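Local coordinates for protein MAU2 chromatid cohesion factor homolog (PDB 4XDN) that forms a complex with SCC2 that is required for the association of cohesin with chromosomes, and so takes part in sister chromatid cohesion, at residues Y332-Y337 and K559-L564; C266-I271 and Q496-W501. One frame throughout, in Å; residues are numbered along the deposited sequence.

Interaction 1. Residues Y332-Y337 and K559-L564. With SO4 (sulfate ion), chain F.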
ATOM      1  N   TYR A 332     -10.001  10.067   9.242  1.00 32.95           N
ATOM      2  CA  TYR A 332     -10.548  10.785  10.391  1.00 36.08           C
ATOM      3  C   TYR A 332      -9.677  10.680  11.644  1.00 36.83           C
ATOM      4  O   TYR A 332      -9.983  11.304  12.662  1.00 37.93           O
ATOM      5  CB  TYR A 332     -11.948  10.265  10.731  1.00 38.08           C
ATOM      6  CG  TYR A 332     -13.005  10.475   9.665  1.00 39.74           C
ATOM      7  CD1 TYR A 332     -12.889  11.483   8.719  1.00 40.08           C
ATOM      8  CD2 TYR A 332     -14.130   9.664   9.622  1.00 40.10           C
ATOM      9  CE1 TYR A 332     -13.862  11.670   7.756  1.00 39.55           C
ATOM     10  CE2 TYR A 332     -15.106   9.844   8.665  1.00 39.44           C
ATOM     11  CZ  TYR A 332     -14.969  10.847   7.734  1.00 38.18           C
ATOM     12  OH  TYR A 332     -15.942  11.024   6.780  1.00 37.81           O
ATOM     13  N   ILE A 333      -8.610   9.887  11.582  1.00 33.51           N
ATOM     14  CA  ILE A 333      -7.756   9.664  12.750  1.00 34.76           C
ATOM     15  C   ILE A 333      -7.246  10.981  13.321  1.00 36.18           C
ATOM     16  O   ILE A 333      -7.322  11.213  14.529  1.00 36.21           O
ATOM     17  CB  ILE A 333      -6.541   8.776  12.411  1.00 35.44           C
ATOM     18  CG1 ILE A 333      -6.991   7.408  11.888  1.00 34.61           C
ATOM     19  CG2 ILE A 333      -5.629   8.611  13.629  1.00 34.30           C
ATOM     20  CD1 ILE A 333      -7.616   6.503  12.925  1.00 39.11           C
ATOM     21  N   VAL A 334      -6.725  11.837  12.443  1.00 35.80           N
ATOM     22  CA  VAL A 334      -6.106  13.093  12.859  1.00 37.61           C
ATOM     23  C   VAL A 334      -7.105  13.984  13.592  1.00 39.15           C
ATOM     24  O   VAL A 334      -6.730  14.747  14.478  1.00 44.83           O
ATOM     25  CB  VAL A 334      -5.510  13.855  11.644  1.00 47.31           C
ATOM     26  CG1 VAL A 334      -6.611  14.316  10.687  1.00 48.14           C
ATOM     27  CG2 VAL A 334      -4.665  15.030  12.107  1.00 46.75           C
ATOM     28  N   ASN A 335      -8.379  13.871  13.230  1.00 39.14           N
ATOM     29  CA  ASN A 335      -9.427  14.636  13.899  1.00 42.86           C
ATOM     30  C   ASN A 335      -9.526  14.239  15.375  1.00 46.25           C
ATOM     31  O   ASN A 335      -9.633  15.100  16.249  1.00 51.20           O
ATOM     32  CB  ASN A 335     -10.769  14.435  13.194  1.00 42.14           C
ATOM     33  CG  ASN A 335     -10.759  14.936  11.763  1.00 41.34           C
ATOM     34  OD1 ASN A 335     -10.428  14.201  10.832  1.00 37.21           O
ATOM     35  ND2 ASN A 335     -11.131  16.196  11.583  1.00 42.94           N
ATOM     36  N   CYS A 336      -9.515  12.931  15.631  1.00 44.46           N
ATOM     37  CA  CYS A 336      -9.228  12.369  16.957  1.00 42.65           C
ATOM     38  C   CYS A 336     -10.314  12.562  18.022  1.00 44.63           C
ATOM     39  O   CYS A 336     -10.946  11.598  18.444  1.00 45.67           O
ATOM     40  CB  CYS A 336      -7.911  12.955  17.481  1.00 42.97           C
ATOM     41  SG  CYS A 336      -7.388  12.310  19.073  1.00 53.30           S
ATOM     42  N   TYR A 337     -10.514  13.798  18.470  1.00 45.38           N
ATOM     43  CA  TYR A 337     -11.329  14.064  19.659  1.00 48.95           C
ATOM     44  C   TYR A 337     -12.781  14.426  19.337  1.00 51.60           C
ATOM     45  O   TYR A 337     -13.656  14.331  20.197  1.00 51.14           O
ATOM     46  CB  TYR A 337     -10.697  15.193  20.477  1.00 48.86           C
ATOM     47  CG  TYR A 337     -10.657  16.511  19.740  1.00 51.91           C
ATOM     48  CD1 TYR A 337      -9.611  16.817  18.878  1.00 51.39           C
ATOM     49  CD2 TYR A 337     -11.668  17.447  19.897  1.00 54.49           C
ATOM     50  CE1 TYR A 337      -9.573  18.012  18.196  1.00 53.91           C
ATOM     51  CE2 TYR A 337     -11.637  18.648  19.219  1.00 56.68           C
ATOM     52  CZ  TYR A 337     -10.588  18.927  18.373  1.00 57.10           C
ATOM     53  OH  TYR A 337     -10.556  20.123  17.699  1.00 61.05           O
ATOM     54  N   LYS A 559      -6.896  20.186   7.707  1.00 46.72           N
ATOM     55  CA  LYS A 559      -7.810  19.396   8.514  1.00 49.37           C
ATOM     56  C   LYS A 559      -7.662  19.827   9.966  1.00 47.12           C
ATOM     57  O   LYS A 559      -6.628  20.371  10.354  1.00 46.35           O
ATOM     58  CB  LYS A 559      -7.530  17.902   8.366  1.00 53.32           C
ATOM     59  CG  LYS A 559      -8.256  17.242   7.203  1.00 60.64           C
ATOM     60  CD  LYS A 559      -8.078  15.732   7.217  1.00 65.79           C
ATOM     61  CE  LYS A 559      -8.848  15.075   8.358  1.00 69.25           C
ATOM     62  NZ  LYS A 559     -10.309  14.944   8.080  1.00 72.15           N
ATOM     63  N   LYS A 560      -8.690  19.584  10.771  1.00 46.38           N
ATOM     64  CA  LYS A 560      -8.698  20.063  12.149  1.00 45.77           C
ATOM     65  C   LYS A 560      -7.765  19.244  13.037  1.00 43.67           C
ATOM     66  O   LYS A 560      -8.183  18.701  14.059  1.00 45.61           O
ATOM     67  CB  LYS A 560     -10.120  20.037  12.709  1.00 48.43           C
ATOM     68  CG  LYS A 560     -11.120  20.829  11.870  1.00 53.63           C
ATOM     69  CD  LYS A 560     -12.546  20.713  12.396  1.00 59.83           C
ATOM     70  CE  LYS A 560     -13.005  19.263  12.480  1.00 64.77           C
ATOM     71  NZ  LYS A 560     -14.475  19.119  12.279  1.00 69.37           N
ATOM     72  N   ALA A 561      -6.501  19.153  12.638  1.00 39.29           N
ATOM     73  CA  ALA A 561      -5.470  18.599  13.501  1.00 37.03           C
ATOM     74  C   ALA A 561      -5.239  19.585  14.634  1.00 35.48           C
ATOM     75  O   ALA A 561      -4.787  20.704  14.399  1.00 35.35           O
ATOM     76  CB  ALA A 561      -4.192  18.352  12.726  1.00 37.15           C
ATOM     77  N   LEU A 562      -5.554  19.168  15.857  1.00 34.81           N
ATOM     78  CA  LEU A 562      -5.560  20.079  16.996  1.00 32.30           C
ATOM     79  C   LEU A 562      -4.239  20.812  17.176  1.00 31.42           C
ATOM     80  O   LEU A 562      -4.207  22.041  17.159  1.00 30.23           O
ATOM     81  CB  LEU A 562      -5.891  19.327  18.284  1.00 32.31           C
ATOM     82  CG  LEU A 562      -5.987  20.208  19.534  1.00 32.29           C
ATOM     83  CD1 LEU A 562      -7.169  21.161  19.433  1.00 31.16           C
ATOM     84  CD2 LEU A 562      -6.093  19.352  20.776  1.00 33.59           C
ATOM     85  N   LEU A 563      -3.156  20.060  17.357  1.00 30.58           N
ATOM     86  CA  LEU A 563      -1.856  20.663  17.634  1.00 31.70           C
ATOM     87  C   LEU A 563      -1.443  21.609  16.513  1.00 32.81           C
ATOM     88  O   LEU A 563      -0.926  22.696  16.768  1.00 31.82           O
ATOM     89  CB  LEU A 563      -0.785  19.585  17.829  1.00 31.97           C
ATOM     90  CG  LEU A 563       0.637  20.104  18.079  1.00 31.47           C
ATOM     91  CD1 LEU A 563       0.698  20.975  19.327  1.00 33.30           C
ATOM     92  CD2 LEU A 563       1.620  18.957  18.189  1.00 30.88           C
ATOM     93  N   LEU A 564      -1.684  21.194  15.274  1.00 33.58           N
ATOM     94  CA  LEU A 564      -1.314  22.001  14.122  1.00 33.68           C
ATOM     95  C   LEU A 564      -2.105  23.304  14.103  1.00 34.84           C
ATOM     96  O   LEU A 564      -1.534  24.380  13.935  1.00 32.12           O
ATOM     97  CB  LEU A 564      -1.542  21.225  12.824  1.00 35.06           C
ATOM     98  CG  LEU A 564      -1.102  21.929  11.537  1.00 38.58           C
ATOM     99  CD1 LEU A 564       0.395  22.193  11.543  1.00 37.00           C
ATOM    100  CD2 LEU A 564      -1.490  21.105  10.324  1.00 40.12           C
TER
HETATM  101  S   SO4 F 704     -11.847  18.481   8.789  1.00 57.12           S
HETATM  102  O1  SO4 F 704     -13.157  18.721   9.385  1.00 56.18           O
HETATM  103  O2  SO4 F 704     -11.973  17.481   7.732  1.00 58.17           O
HETATM  104  O3  SO4 F 704     -11.337  19.726   8.221  1.00 60.75           O
HETATM  105  O4  SO4 F 704     -10.918  18.003   9.808  1.00 55.67           O
HETATM  106  O   HOH W   1      -5.526  16.184  16.291  1.00 25.64           O
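N335 and K559 meet where the turn between helices 317-331 and 339-360 reaches the lead-in to helix 562-575 of this mainly helical cohesin-loading subunit. K559 NZ donates to N335 OD1 at 2.9 Å, in the carbonyl plane and on a lone pair. The lysine chain bends at chi3 (71°) and chi4 (78°), which curls its amine back to the amide. A sulfate ion, probably from the crystallisation liquor, closes the group. Its O4 accepts, almost straight (177°), from K560 N at 2.9 Å. Its O2 accepts from K559 NZ at 3.1 Å. N335 ND2 also lies against O4, but that approach is too short to be taken at face value. K560 is the centre of an inverse gamma turn, and its side chain lies along the sulfate.

Apolar packing continues beside this polar group. V334 straddles the lead-in: CG1 presses on K559 CE at 3.3 Å and CG2 on A561 CB at 3.4 Å, both tight. Y337 CE1 lies 3.9 Å from L562 CB, with the two side chains at about a right angle. One water accepts from L562 N and donates to V334 O, so it joins the helix start after the N-cap residue A561 to the turn. Aromatic side chains of another protein's chain pack on V334 and A561. Y332 packs edge-to-face with F343 of helix 339-360, and I333 packs on helix 369-398.

Interaction 2. Residues C266-I271 and Q496-W501; sequences CKDGNI and QFNPIW
N498 reaches across to C266 and D268 with its side-chain amide, and these two hydrogen bonds are the polar part of the contact. N498 ND2 donates to C266 O at 2.8 Å, and this donor sits 36° above the carbonyl plane. It also donates to D268 OD2 at 3.0 Å, nearly straight at 173°, meeting the carboxylate on its anti side. Both acceptors lie close to the amide plane of N498, while the carboxylate is turned almost perpendicular to that plane. With CG anti to the backbone N (chi1 -177°), the amide extends from its own chain toward the end of helix 250-266.

D268 leaves that helix in a Schellman motif with positive phi. N498 is the N-cap of helix 499-513, and its OD1 accepts from W501 N at 3.2 Å. One amide therefore serves the start of one helix with its oxygen and the end of another with its nitrogen.

I500 and P499 add van der Waals contact. I500 CD1 lies 3.6 Å from D268 CG, the two side chains crossing at about a right angle. P499 CD rests 3.5 Å from K267 O.

The chemistry is that of a buried asparagine whose nitrogen is gripped by two acceptors and whose oxygen is held by a backbone N-H. These bonds should set the amide's flip. The bond from ND2 would probably help stabilise the negative charge of D268.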
ATOM      1  N   CYS A 266      -3.923  10.869   0.897  1.00 36.24           N
ATOM      2  CA  CYS A 266      -2.503  11.197   0.870  1.00 38.81           C
ATOM      3  C   CYS A 266      -2.253  12.704   0.906  1.00 36.78           C
ATOM      4  O   CYS A 266      -1.222  13.154   1.408  1.00 33.70           O
ATOM      5  CB  CYS A 266      -1.850  10.588  -0.374  1.00 40.51           C
ATOM      6  SG  CYS A 266      -1.678   8.785  -0.300  1.00 40.90           S
ATOM      7  N   LYS A 267      -3.195  13.476   0.374  1.00 33.75           N
ATOM      8  CA  LYS A 267      -3.089  14.934   0.380  1.00 38.13           C
ATOM      9  C   LYS A 267      -3.908  15.547   1.517  1.00 39.21           C
ATOM     10  O   LYS A 267      -3.994  16.771   1.635  1.00 39.90           O
ATOM     11  CB  LYS A 267      -3.552  15.504  -0.960  1.00 43.07           C
ATOM     12  CG  LYS A 267      -5.053  15.422  -1.173  1.00 46.17           C
ATOM     13  CD  LYS A 267      -5.443  15.759  -2.604  1.00 50.37           C
ATOM     14  CE  LYS A 267      -5.046  17.178  -2.975  1.00 54.18           C
ATOM     15  NZ  LYS A 267      -5.629  17.586  -4.281  1.00 58.85           N
ATOM     16  N   ASP A 268      -4.499  14.691   2.349  1.00 38.06           N
ATOM     17  CA  ASP A 268      -5.383  15.126   3.425  1.00 38.31           C
ATOM     18  C   ASP A 268      -6.447  16.094   2.905  1.00 39.11           C
ATOM     19  O   ASP A 268      -6.696  17.146   3.495  1.00 38.60           O
ATOM     20  CB  ASP A 268      -4.576  15.766   4.560  1.00 38.76           C
ATOM     21  CG  ASP A 268      -3.991  14.736   5.508  1.00 39.35           C
ATOM     22  OD1 ASP A 268      -4.778  14.061   6.205  1.00 38.52           O
ATOM     23  OD2 ASP A 268      -2.750  14.609   5.569  1.00 40.12           O
ATOM     24  N   GLY A 269      -7.066  15.728   1.787  1.00 36.93           N
ATOM     25  CA  GLY A 269      -8.159  16.499   1.228  1.00 40.10           C
ATOM     26  C   GLY A 269      -9.492  16.026   1.775  1.00 42.14           C
ATOM     27  O   GLY A 269      -9.552  15.057   2.533  1.00 42.35           O
ATOM     28  N   ASN A 270     -10.564  16.711   1.392  1.00 43.39           N
ATOM     29  CA  ASN A 270     -11.907  16.330   1.811  1.00 46.49           C
ATOM     30  C   ASN A 270     -12.435  15.174   0.966  1.00 45.36           C
ATOM     31  O   ASN A 270     -12.296  15.183  -0.257  1.00 48.33           O
ATOM     32  CB  ASN A 270     -12.850  17.529   1.720  1.00 52.55           C
ATOM     33  CG  ASN A 270     -14.151  17.302   2.459  1.00 56.09           C
ATOM     34  OD1 ASN A 270     -15.096  16.730   1.914  1.00 55.87           O
ATOM     35  ND2 ASN A 270     -14.206  17.742   3.712  1.00 59.19           N
ATOM     36  N   ILE A 271     -13.043  14.186   1.621  1.00 43.37           N
ATOM     37  CA  ILE A 271     -13.509  12.972   0.949  1.00 41.33           C
ATOM     38  C   ILE A 271     -15.028  12.912   0.788  1.00 42.49           C
ATOM     39  O   ILE A 271     -15.561  11.905   0.323  1.00 42.11           O
ATOM     40  CB  ILE A 271     -13.061  11.701   1.710  1.00 38.82           C
ATOM     41  CG1 ILE A 271     -13.634  11.687   3.132  1.00 38.62           C
ATOM     42  CG2 ILE A 271     -11.543  11.611   1.744  1.00 38.35           C
ATOM     43  CD1 ILE A 271     -13.478  10.358   3.842  1.00 37.10           C
ATOM     44  N   GLN A 496       4.912  17.090  -0.506  1.00 41.95           N
ATOM     45  CA  GLN A 496       5.188  18.502  -0.745  1.00 45.92           C
ATOM     46  C   GLN A 496       3.921  19.233  -1.175  1.00 46.74           C
ATOM     47  O   GLN A 496       3.866  20.460  -1.144  1.00 48.70           O
ATOM     48  CB  GLN A 496       6.272  18.669  -1.812  1.00 47.98           C
ATOM     49  CG  GLN A 496       5.859  18.190  -3.195  1.00 48.73           C
ATOM     50  CD  GLN A 496       7.003  18.216  -4.190  1.00 53.15           C
ATOM     51  OE1 GLN A 496       7.400  19.278  -4.667  1.00 56.83           O
ATOM     52  NE2 GLN A 496       7.540  17.044  -4.506  1.00 52.16           N
ATOM     53  N   PHE A 497       2.910  18.469  -1.583  1.00 44.61           N
ATOM     54  CA  PHE A 497       1.624  19.031  -1.980  1.00 44.63           C
ATOM     55  C   PHE A 497       0.562  18.788  -0.912  1.00 42.99           C
ATOM     56  O   PHE A 497      -0.620  19.045  -1.136  1.00 43.56           O
ATOM     57  CB  PHE A 497       1.175  18.432  -3.311  1.00 46.43           C
ATOM     58  CG  PHE A 497       2.205  18.544  -4.399  1.00 49.19           C
ATOM     59  CD1 PHE A 497       2.618  19.785  -4.854  1.00 49.36           C
ATOM     60  CD2 PHE A 497       2.754  17.407  -4.969  1.00 49.89           C
ATOM     61  CE1 PHE A 497       3.565  19.891  -5.854  1.00 51.94           C
ATOM     62  CE2 PHE A 497       3.701  17.509  -5.971  1.00 51.64           C
ATOM     63  CZ  PHE A 497       4.106  18.752  -6.414  1.00 52.62           C
ATOM     64  N   ASN A 498       0.994  18.288   0.243  1.00 40.71           N
ATOM     65  CA  ASN A 498       0.106  18.072   1.378  1.00 41.03           C
ATOM     66  C   ASN A 498       0.191  19.273   2.325  1.00 40.72           C
ATOM     67  O   ASN A 498       1.253  19.536   2.891  1.00 42.16           O
ATOM     68  CB  ASN A 498       0.473  16.774   2.105  1.00 40.12           C
ATOM     69  CG  ASN A 498      -0.464  16.459   3.258  1.00 37.93           C
ATOM     70  OD1 ASN A 498      -0.663  17.276   4.154  1.00 34.13           O
ATOM     71  ND2 ASN A 498      -1.046  15.265   3.238  1.00 37.88           N
ATOM     72  N   PRO A 499      -0.923  20.011   2.498  1.00 39.49           N
ATOM     73  CA  PRO A 499      -0.862  21.254   3.282  1.00 40.39           C
ATOM     74  C   PRO A 499      -0.475  21.042   4.746  1.00 38.40           C
ATOM     75  O   PRO A 499       0.237  21.878   5.301  1.00 38.44           O
ATOM     76  CB  PRO A 499      -2.286  21.813   3.168  1.00 40.55           C
ATOM     77  CG  PRO A 499      -3.137  20.651   2.821  1.00 41.33           C
ATOM     78  CD  PRO A 499      -2.282  19.750   1.991  1.00 40.13           C
ATOM     79  N   ILE A 500      -0.929  19.951   5.358  1.00 36.74           N
ATOM     80  CA  ILE A 500      -0.533  19.628   6.725  1.00 37.41           C
ATOM     81  C   ILE A 500       0.985  19.512   6.810  1.00 35.49           C
ATOM     82  O   ILE A 500       1.606  20.043   7.729  1.00 34.64           O
ATOM     83  CB  ILE A 500      -1.193  18.315   7.221  1.00 40.48           C
ATOM     84  CG1 ILE A 500      -2.681  18.556   7.496  1.00 42.48           C
ATOM     85  CG2 ILE A 500      -0.496  17.787   8.485  1.00 38.51           C
ATOM     86  CD1 ILE A 500      -3.448  17.328   7.954  1.00 42.60           C
ATOM     87  N   TRP A 501       1.577  18.826   5.841  1.00 33.18           N
ATOM     88  CA  TRP A 501       3.018  18.628   5.821  1.00 35.68           C
ATOM     89  C   TRP A 501       3.758  19.919   5.497  1.00 36.54           C
ATOM     90  O   TRP A 501       4.738  20.254   6.157  1.00 35.36           O
ATOM     91  CB  TRP A 501       3.393  17.540   4.813  1.00 37.53           C
ATOM     92  CG  TRP A 501       3.250  16.163   5.369  1.00 38.06           C
ATOM     93  CD1 TRP A 501       2.091  15.467   5.548  1.00 39.48           C
ATOM     94  CD2 TRP A 501       4.305  15.310   5.827  1.00 39.00           C
ATOM     95  NE1 TRP A 501       2.358  14.233   6.088  1.00 40.31           N
ATOM     96  CE2 TRP A 501       3.711  14.112   6.270  1.00 39.78           C
ATOM     97  CE3 TRP A 501       5.694  15.443   5.906  1.00 41.67           C
ATOM     98  CZ2 TRP A 501       4.456  13.054   6.784  1.00 41.26           C
ATOM     99  CZ3 TRP A 501       6.433  14.392   6.413  1.00 44.71           C
ATOM    100  CH2 TRP A 501       5.812  13.213   6.846  1.00 44.47           C
TER

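Interactions 1 and 2 are neighbours, with centres about 13 Å apart. In sequence the four segments interleave: the first segment of each contact comes before the second of either. K559 and D268 form one point of touch: K559 CD lies 3.8 Å from D268 OD1, a packing contact. I500 joins the two as well, since its CG2 is 3.9 Å from L564 CD2 and its CD1 is near K559 CB. Y332 OH also packs on I271 CD1 at 3.9 Å. Together they bring two inter-helix loops, 266-271 and 332-337, against the starts of helices 499-513 and 562-575. The sulfate belongs to interaction 1. The chain of another protein packs on residues of both, including L564 and I500.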